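Local coordinates for protein HTH-type transcriptional regulator cbl (Escherichia coli K12, PDB 2FYI) that probably acts as an accessory LysR-family transcription factor of the cysteine regulon, seen here as its cofactor-binding domain, at residues Ile18-His22 and Leu47-Pro52; Asp65-Ser70 and Thr190-Leu195; Leu79-Pro83 and Ile221-Val225. All blocks are in the same frame, centred on the assembly; numbering follows the deposited sequence.

Overall arrangement
All three contacts involve one mixed beta sheet of the cofactor-binding domain and follow one another across it. Contact 1 joins parallel strands 14-20 and 43-49; contact 2 carries the sheet on through strand 66-69 to the antiparallel strand 189-196, its centre about 9 Å from that of contact 1. The two are bonded directly, Ala-19 O lying 2.9 Å from Ile-68 N. Contact 3, centred about 10 Å from contact 2 and about 19 Å from contact 1, adds strand 79-94 and lays the C-terminal helix 218-226 against it; Leu-193 O is 2.7 Å from Phe-82 N. At the other end, contact 1 meets the second subunit.

Contact 1 of 3, residues Ile18-His22 and Leu47-Pro52; sequences IATTH and LIQGTP
Gln-49 and His-22 lie side by side and point the same way, with the amide plane turned 45° from the imidazole. Gln-49 reaches this place as a straight rod: CG stands anti to the backbone N (chi1 177°) and the chain stays extended beyond it, which carries NE2 to within 3.5 Å of His-22 CB and to the edge of the ring. The amide is fixed from outside the pair. OE1 accepts a hydrogen bond from the backbone N of Gln-146 of the second subunit, and NE2 donates to Asp-147 OD1 of that same chain. A water also joins the two segments, taking a 2.7 Å hydrogen bond from His-22 N and another from Gln-49 NE2.

The backbones that carry these side chains pair in parallel, Ile-18, Ala-19 and Thr-20 standing beside Leu-47, Ile-48 and Gln-49. Ile-48 N donates a hydrogen bond to Ile-18 O at 2.9 Å, Thr-20 N to Ile-48 O at 2.9 Å, and Gly-50 N to Thr-20 O at 2.8 Å. This is the opening beta-alpha-beta unit of the periplasmic-binding-protein-like fold of LysR regulators, with helices 22-27 and 29-39 in the connection between the two strands. Leu-47 and Ile-48 also pair with a strand of the second subunit, extending the sheet across the dimer interface.

Ile-18, Thr-20, Leu-47 and Gln-49 share one face of the sheet; Ala-19 and Ile-48 occupy the other. Thr-20 turns OG1 anti to its own N (chi1 -163°), and that hydroxyl is hydrogen-bonded to Ile-68 O, while the methyl CG2 comes 4.5 Å from Leu-47 CD1. Thr-21 follows at the N-cap position of its helix, with CG2 lying 3.7 Å from Gly-50 O.

Contact 2 of 3, residues Asp65-Ser70 and Thr190-Leu195; sequences DIGIAS and TVWLGL
Ala-69 O accepts a hydrogen bond from Trp-192 N over 2.8 Å, nearly straight (169° at the hydrogen), with the donor tilted 25° from the carbonyl plane. The return bond from Ala-69 N to Trp-192 O is longer, at 3.3 Å. Two residues back along strand 66-69, Gly-67 forms a second hydrogen-bonded pair with Gly-194, Gly-194 N reaching Gly-67 O at 2.8 Å in the carbonyl plane. Between these pairs stands the non-hydrogen-bonded pair of Ile-68 and Leu-193, whose side chains run alongside each other with CG1 of Ile-68 at 3.8 Å from CD2 of Leu-193. The other branch of Ile-68, CG2, stands anti to the backbone N (chi1 -63° for CG1) and touches Val-191 CG1 at an oblique crossing. Ile-66 and Leu-195 repeat the side-by-side arrangement, and Leu-195 CD2 also packs on Asp-65 O. On the opposite face, the Trp-192 indole turns its CD1 edge to Ser-70 O, which lies in the ring plane at 3.9 Å. The hydroxyl of Ser-70 is hydrogen-bonded to Trp-87 NE1.

Helix 203-212 covers Ile-66 and Leu-195. Strand 66-69 pairs in parallel with strand 14-20 on its other edge, while the late strand 189-196 runs antiparallel to both its neighbours, 66-69 and 79-94, as in the type 2 periplasmic-binding-protein fold.

Contact 3 of 3, residues Leu79-Pro83 and Ile221-Val225; sequences LVAFP and IKRQV
Phe-82 points its CB toward helix 218-226, and its ring spans from the strand to the helix. With CG anti to the carbonyl carbon (chi1 -52°), the ring extends until its far rim meets the helix. On one side of that rim, CE1 approaches Ile-221 CG2 at 3.9 Å; on the other, CE2 lies 3.7 Å from Gln-224 NE2, the amide plane being turned 39° from the ring. The tip, CZ, packs on Ile-221 CG2 at 3.7 Å and on Val-225 CG2 at 4.0 Å, the latter coming in at the ring edge. Ile-221 CG1 sits over one face, 4.1 Å above the plane and offset toward the rim.

Two residues back along the strand, Val-80 adds to the same surface: its CG1 meets Gln-224 NE2 at 3.8 Å, and its CG2 faces the backbone of Val-225. No hydrogen bond joins the two segments. Leu-209 of helix 203-212 touches Phe-82 as well, and Trp-206 of that helix touches Ile-221 and Val-225. The contact is thus a helix-on-sheet layer of the alpha/beta cofactor-binding domain, with the C-terminal helix laid against one face of strand 79-94.

Contact 1 of 3, residues Ile18-His22 and Leu47-Pro52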
loop_
_atom_site.group_PDB
_atom_site.type_symbol
_atom_site.label_atom_id
_atom_site.label_comp_id
_atom_site.label_asym_id
_atom_site.label_seq_id
_atom_site.Cartn_x
_atom_site.Cartn_y
_atom_site.Cartn_z
ATOM N N ILE A 18 13.005 -11.427 -2.301
ATOM C CA ILE A 18 13.181 -10.242 -1.475
ATOM C C ILE A 18 11.852 -9.833 -0.885
ATOM O O ILE A 18 10.859 -9.768 -1.597
ATOM C CB ILE A 18 13.696 -9.086 -2.300
ATOM C CG1 ILE A 18 15.158 -9.355 -2.654
ATOM C CG2 ILE A 18 13.478 -7.743 -1.567
ATOM C CD1 ILE A 18 15.630 -8.593 -3.872
ATOM N N ALA A 19 11.836 -9.574 0.418
ATOM C CA ALA A 19 10.636 -9.119 1.077
ATOM C C ALA A 19 10.849 -7.665 1.465
ATOM O O ALA A 19 11.910 -7.289 1.995
ATOM C CB ALA A 19 10.334 -9.969 2.277
ATOM N N THR A 20 9.856 -6.843 1.180
ATOM C CA THR A 20 10.027 -5.434 1.396
ATOM C C THR A 20 8.727 -4.645 1.600
ATOM O O THR A 20 7.628 -5.175 1.477
ATOM C CB THR A 20 10.809 -4.849 0.246
ATOM O OG1 THR A 20 11.302 -3.580 0.645
ATOM C CG2 THR A 20 9.954 -4.710 -0.997
ATOM N N THR A 21 8.867 -3.367 1.910
ATOM C CA THR A 21 7.733 -2.446 2.101
ATOM C C THR A 21 7.408 -1.648 0.853
ATOM O O THR A 21 8.217 -1.581 -0.074
ATOM C CB THR A 21 8.063 -1.410 3.195
ATOM O OG1 THR A 21 9.282 -0.705 2.854
ATOM C CG2 THR A 21 8.252 -2.111 4.511
ATOM N N HIS A 22 6.241 -1.014 0.860
ATOM C CA HIS A 22 5.791 -0.182 -0.236
ATOM C C HIS A 22 6.834 0.857 -0.568
ATOM O O HIS A 22 7.162 1.101 -1.745
ATOM C CB HIS A 22 4.499 0.521 0.173
ATOM C CG HIS A 22 3.996 1.494 -0.849
ATOM N ND1 HIS A 22 4.477 2.789 -0.949
ATOM C CD2 HIS A 22 3.065 1.358 -1.823
ATOM C CE1 HIS A 22 3.863 3.401 -1.944
ATOM N NE2 HIS A 22 3.007 2.553 -2.492
ATOM N N LEU A 47 9.539 -10.770 -5.576
ATOM C CA LEU A 47 9.342 -9.853 -4.454
ATOM C C LEU A 47 8.047 -10.091 -3.733
ATOM O O LEU A 47 7.029 -10.312 -4.378
ATOM C CB LEU A 47 9.281 -8.410 -4.915
ATOM C CG LEU A 47 10.246 -7.700 -5.862
ATOM C CD1 LEU A 47 10.603 -6.386 -5.121
ATOM C CD2 LEU A 47 11.488 -8.539 -6.205
ATOM N N ILE A 48 8.077 -9.996 -2.402
ATOM C CA ILE A 48 6.864 -10.016 -1.584
ATOM C C ILE A 48 6.785 -8.670 -0.899
ATOM O O ILE A 48 7.772 -8.196 -0.334
ATOM C CB ILE A 48 6.897 -11.093 -0.470
ATOM C CG1 ILE A 48 7.868 -12.228 -0.841
ATOM C CG2 ILE A 48 5.489 -11.580 -0.137
ATOM C CD1 ILE A 48 7.461 -13.716 -0.415
ATOM N N GLN A 49 5.621 -8.042 -0.949
ATOM C CA GLN A 49 5.422 -6.806 -0.217
ATOM C C GLN A 49 4.731 -7.088 1.098
ATOM O O GLN A 49 3.771 -7.841 1.146
ATOM C CB GLN A 49 4.559 -5.849 -1.014
ATOM C CG GLN A 49 4.221 -4.541 -0.291
ATOM C CD GLN A 49 3.286 -3.678 -1.127
ATOM O OE1 GLN A 49 2.879 -4.082 -2.228
ATOM N NE2 GLN A 49 2.936 -2.507 -0.623
ATOM N N GLY A 50 5.197 -6.480 2.178
ATOM C CA GLY A 50 4.573 -6.738 3.451
ATOM C C GLY A 50 4.943 -5.699 4.463
ATOM O O GLY A 50 5.689 -4.790 4.150
ATOM N N THR A 51 4.401 -5.843 5.675
ATOM C CA THR A 51 4.718 -4.970 6.818
ATOM C C THR A 51 6.048 -5.397 7.428
ATOM O O THR A 51 6.467 -6.543 7.274
ATOM C CB THR A 51 3.662 -5.087 7.940
ATOM O OG1 THR A 51 3.832 -6.331 8.641
ATOM C CG2 THR A 51 2.247 -4.992 7.382
ATOM N N PRO A 52 6.708 -4.490 8.156
ATOM C CA PRO A 52 8.039 -4.836 8.676
ATOM C C PRO A 52 8.028 -6.113 9.517
ATOM O O PRO A 52 8.959 -6.897 9.457
ATOM C CB PRO A 52 8.415 -3.610 9.512
ATOM C CG PRO A 52 7.580 -2.507 8.939
ATOM C CD PRO A 52 6.283 -3.140 8.553
HETATM O O HOH W 1 4.336 -2.315 2.320
#

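Contact 2 of 3, residues Asp65-Ser70 and Thr190-Leu195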
loop_
_atom_site.group_PDB
_atom_site.type_symbol
_atom_site.label_atom_id
_atom_site.label_comp_id
_atom_site.label_asym_id
_atom_site.label_seq_id
_atom_site.Cartn_x
_atom_site.Cartn_y
_atom_site.Cartn_z
ATOM N N ASP A 65 14.865 -14.456 1.227
ATOM C CA ASP A 65 16.299 -14.407 1.358
ATOM C C ASP A 65 16.774 -13.087 2.005
ATOM O O ASP A 65 17.558 -13.113 2.938
ATOM C CB ASP A 65 16.932 -14.652 -0.024
ATOM C CG ASP A 65 16.380 -15.945 -0.733
ATOM O OD1 ASP A 65 16.354 -17.041 -0.107
ATOM O OD2 ASP A 65 15.996 -15.896 -1.941
ATOM N N ILE A 66 16.282 -11.946 1.519
ATOM C CA ILE A 66 16.655 -10.620 2.030
ATOM C C ILE A 66 15.420 -9.828 2.459
ATOM O O ILE A 66 14.412 -9.835 1.752
ATOM C CB ILE A 66 17.360 -9.794 0.940
ATOM C CG1 ILE A 66 18.530 -10.576 0.377
ATOM C CG2 ILE A 66 17.877 -8.501 1.481
ATOM C CD1 ILE A 66 18.995 -10.051 -0.911
ATOM N N GLY A 67 15.495 -9.150 3.607
ATOM C CA GLY A 67 14.403 -8.309 4.064
ATOM C C GLY A 67 14.839 -6.860 4.000
ATOM O O GLY A 67 15.973 -6.535 4.369
ATOM N N ILE A 68 13.956 -5.982 3.525
ATOM C CA ILE A 68 14.301 -4.557 3.435
ATOM C C ILE A 68 13.196 -3.685 3.985
ATOM O O ILE A 68 12.067 -3.672 3.457
ATOM C CB ILE A 68 14.576 -4.129 1.992
ATOM C CG1 ILE A 68 15.789 -4.891 1.440
ATOM C CG2 ILE A 68 14.800 -2.644 1.927
ATOM C CD1 ILE A 68 15.697 -5.219 -0.051
ATOM N N ALA A 69 13.519 -2.959 5.054
ATOM C CA ALA A 69 12.541 -2.102 5.731
ATOM C C ALA A 69 13.250 -1.083 6.606
ATOM O O ALA A 69 14.464 -1.182 6.838
ATOM C CB ALA A 69 11.605 -2.930 6.554
ATOM N N SER A 70 12.500 -0.091 7.086
ATOM C CA SER A 70 13.084 0.911 8.000
ATOM C C SER A 70 12.897 0.530 9.460
ATOM O O SER A 70 13.534 1.091 10.318
ATOM C CB SER A 70 12.484 2.305 7.772
ATOM O OG SER A 70 12.862 2.884 6.537
ATOM N N THR A 190 16.628 5.064 8.938
ATOM C CA THR A 190 17.557 4.238 8.189
ATOM C C THR A 190 16.837 3.087 7.542
ATOM O O THR A 190 15.894 2.528 8.117
ATOM C CB THR A 190 18.581 3.616 9.085
ATOM O OG1 THR A 190 19.268 4.646 9.783
ATOM C CG2 THR A 190 19.549 2.846 8.248
ATOM N N VAL A 191 17.268 2.719 6.345
ATOM C CA VAL A 191 16.677 1.565 5.705
ATOM C C VAL A 191 17.665 0.440 5.848
ATOM O O VAL A 191 18.823 0.599 5.486
ATOM C CB VAL A 191 16.437 1.771 4.234
ATOM C CG1 VAL A 191 15.823 0.528 3.699
ATOM C CG2 VAL A 191 15.529 2.915 4.031
ATOM N N TRP A 192 17.194 -0.692 6.371
ATOM C CA TRP A 192 18.040 -1.835 6.640
ATOM C C TRP A 192 17.870 -2.935 5.635
ATOM O O TRP A 192 16.773 -3.165 5.080
ATOM C CB TRP A 192 17.741 -2.400 8.010
ATOM C CG TRP A 192 17.900 -1.397 9.090
ATOM C CD1 TRP A 192 16.934 -0.578 9.593
ATOM C CD2 TRP A 192 19.098 -1.101 9.814
ATOM N NE1 TRP A 192 17.464 0.223 10.582
ATOM C CE2 TRP A 192 18.784 -0.080 10.743
ATOM C CE3 TRP A 192 20.399 -1.600 9.770
ATOM C CZ2 TRP A 192 19.703 0.448 11.612
ATOM C CZ3 TRP A 192 21.335 -1.067 10.654
ATOM C CH2 TRP A 192 20.973 -0.045 11.560
ATOM N N LEU A 193 18.978 -3.625 5.416
ATOM C CA LEU A 193 19.014 -4.827 4.656
ATOM C C LEU A 193 19.280 -5.903 5.696
ATOM O O LEU A 193 20.298 -5.843 6.403
ATOM C CB LEU A 193 20.193 -4.745 3.732
ATOM C CG LEU A 193 20.133 -3.589 2.748
ATOM C CD1 LEU A 193 21.530 -3.044 2.509
ATOM C CD2 LEU A 193 19.458 -4.055 1.445
ATOM N N GLY A 194 18.363 -6.863 5.813
ATOM C CA GLY A 194 18.511 -7.933 6.789
ATOM C C GLY A 194 18.647 -9.321 6.180
ATOM O O GLY A 194 18.120 -9.596 5.103
ATOM N N LEU A 195 19.369 -10.198 6.867
ATOM C CA LEU A 195 19.437 -11.613 6.495
ATOM C C LEU A 195 19.220 -12.407 7.761
ATOM O O LEU A 195 19.459 -11.888 8.878
ATOM C CB LEU A 195 20.827 -11.975 5.953
ATOM C CG LEU A 195 21.303 -11.163 4.765
ATOM C CD1 LEU A 195 22.783 -11.282 4.548
ATOM C CD2 LEU A 195 20.533 -11.665 3.579
#

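Contact 3 of 3, residues Leu79-Pro83 and Ile221-Val225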
loop_
_atom_site.group_PDB
_atom_site.type_symbol
_atom_site.label_atom_id
_atom_site.label_comp_id
_atom_site.label_asym_id
_atom_site.label_seq_id
_atom_site.Cartn_x
_atom_site.Cartn_y
_atom_site.Cartn_z
ATOM N N LEU A 79 17.929 -11.847 13.454
ATOM C CA LEU A 79 18.374 -11.322 12.183
ATOM C C LEU A 79 19.661 -10.539 12.343
ATOM O O LEU A 79 20.095 -10.260 13.452
ATOM C CB LEU A 79 17.286 -10.462 11.533
ATOM C CG LEU A 79 15.914 -11.118 11.392
ATOM C CD1 LEU A 79 14.980 -10.099 10.827
ATOM C CD2 LEU A 79 15.953 -12.382 10.527
ATOM N N VAL A 80 20.267 -10.205 11.215
ATOM C CA VAL A 80 21.455 -9.363 11.166
ATOM C C VAL A 80 21.161 -8.293 10.110
ATOM O O VAL A 80 20.802 -8.641 8.977
ATOM C CB VAL A 80 22.662 -10.179 10.670
ATOM C CG1 VAL A 80 23.884 -9.299 10.543
ATOM C CG2 VAL A 80 22.942 -11.353 11.587
ATOM N N ALA A 81 21.316 -7.015 10.447
ATOM C CA ALA A 81 20.902 -5.979 9.526
ATOM C C ALA A 81 22.025 -5.021 9.202
ATOM O O ALA A 81 22.823 -4.667 10.068
ATOM C CB ALA A 81 19.725 -5.240 10.086
ATOM N N PHE A 82 22.080 -4.596 7.943
ATOM C CA PHE A 82 23.071 -3.623 7.512
ATOM C C PHE A 82 22.339 -2.408 6.997
ATOM O O PHE A 82 21.281 -2.533 6.366
ATOM C CB PHE A 82 23.913 -4.192 6.387
ATOM C CG PHE A 82 24.506 -5.531 6.683
ATOM C CD1 PHE A 82 23.774 -6.691 6.489
ATOM C CD2 PHE A 82 25.819 -5.649 7.117
ATOM C CE1 PHE A 82 24.345 -7.965 6.745
ATOM C CE2 PHE A 82 26.391 -6.917 7.376
ATOM C CZ PHE A 82 25.647 -8.066 7.190
ATOM N N PRO A 83 22.910 -1.229 7.263
ATOM C CA PRO A 83 22.367 0.067 6.822
ATOM C C PRO A 83 22.494 0.250 5.312
ATOM O O PRO A 83 23.567 0.075 4.751
ATOM C CB PRO A 83 23.213 1.084 7.599
ATOM C CG PRO A 83 24.429 0.350 8.029
ATOM C CD PRO A 83 24.154 -1.113 8.043
ATOM N N ILE A 221 30.185 -8.838 5.031
ATOM C CA ILE A 221 28.808 -9.275 5.196
ATOM C C ILE A 221 28.764 -10.735 5.684
ATOM O O ILE A 221 28.170 -11.023 6.723
ATOM C CB ILE A 221 27.982 -9.083 3.897
ATOM C CG1 ILE A 221 27.833 -7.591 3.570
ATOM C CG2 ILE A 221 26.604 -9.727 4.027
ATOM C CD1 ILE A 221 27.990 -7.268 2.089
ATOM N N LYS A 222 29.411 -11.640 4.954
ATOM C CA LYS A 222 29.459 -13.047 5.338
ATOM C C LYS A 222 29.986 -13.235 6.748
ATOM O O LYS A 222 29.409 -13.964 7.547
ATOM C CB LYS A 222 30.356 -13.825 4.390
ATOM C CG LYS A 222 29.755 -14.139 3.052
ATOM C CD LYS A 222 30.804 -14.816 2.183
ATOM C CE LYS A 222 30.219 -15.265 0.861
ATOM N NZ LYS A 222 31.204 -16.054 0.096
ATOM N N ARG A 223 31.098 -12.576 7.045
ATOM C CA ARG A 223 31.796 -12.751 8.309
ATOM C C ARG A 223 30.888 -12.449 9.467
ATOM O O ARG A 223 30.906 -13.115 10.488
ATOM C CB ARG A 223 32.968 -11.795 8.355
ATOM C CG ARG A 223 34.083 -12.191 9.292
ATOM C CD ARG A 223 35.223 -11.155 9.177
ATOM N NE ARG A 223 35.634 -10.943 7.780
ATOM C CZ ARG A 223 36.589 -11.635 7.143
ATOM N NH1 ARG A 223 37.276 -12.595 7.765
ATOM N NH2 ARG A 223 36.870 -11.356 5.870
ATOM N N GLN A 224 30.077 -11.430 9.275
ATOM C CA GLN A 224 29.248 -10.874 10.322
ATOM C C GLN A 224 27.896 -11.561 10.472
ATOM O O GLN A 224 27.338 -11.603 11.555
ATOM C CB GLN A 224 29.057 -9.410 10.024
ATOM C CG GLN A 224 28.818 -8.581 11.221
ATOM C CD GLN A 224 28.243 -7.266 10.806
ATOM O OE1 GLN A 224 28.938 -6.439 10.210
ATOM N NE2 GLN A 224 26.947 -7.071 11.065
ATOM N N VAL A 225 27.375 -12.090 9.377
ATOM C CA VAL A 225 26.216 -12.972 9.415
ATOM C C VAL A 225 26.559 -14.294 10.094
ATOM O O VAL A 225 25.701 -14.964 10.656
ATOM C CB VAL A 225 25.761 -13.316 7.994
ATOM C CG1 VAL A 225 24.680 -14.365 8.022
ATOM C CG2 VAL A 225 25.299 -12.085 7.282
#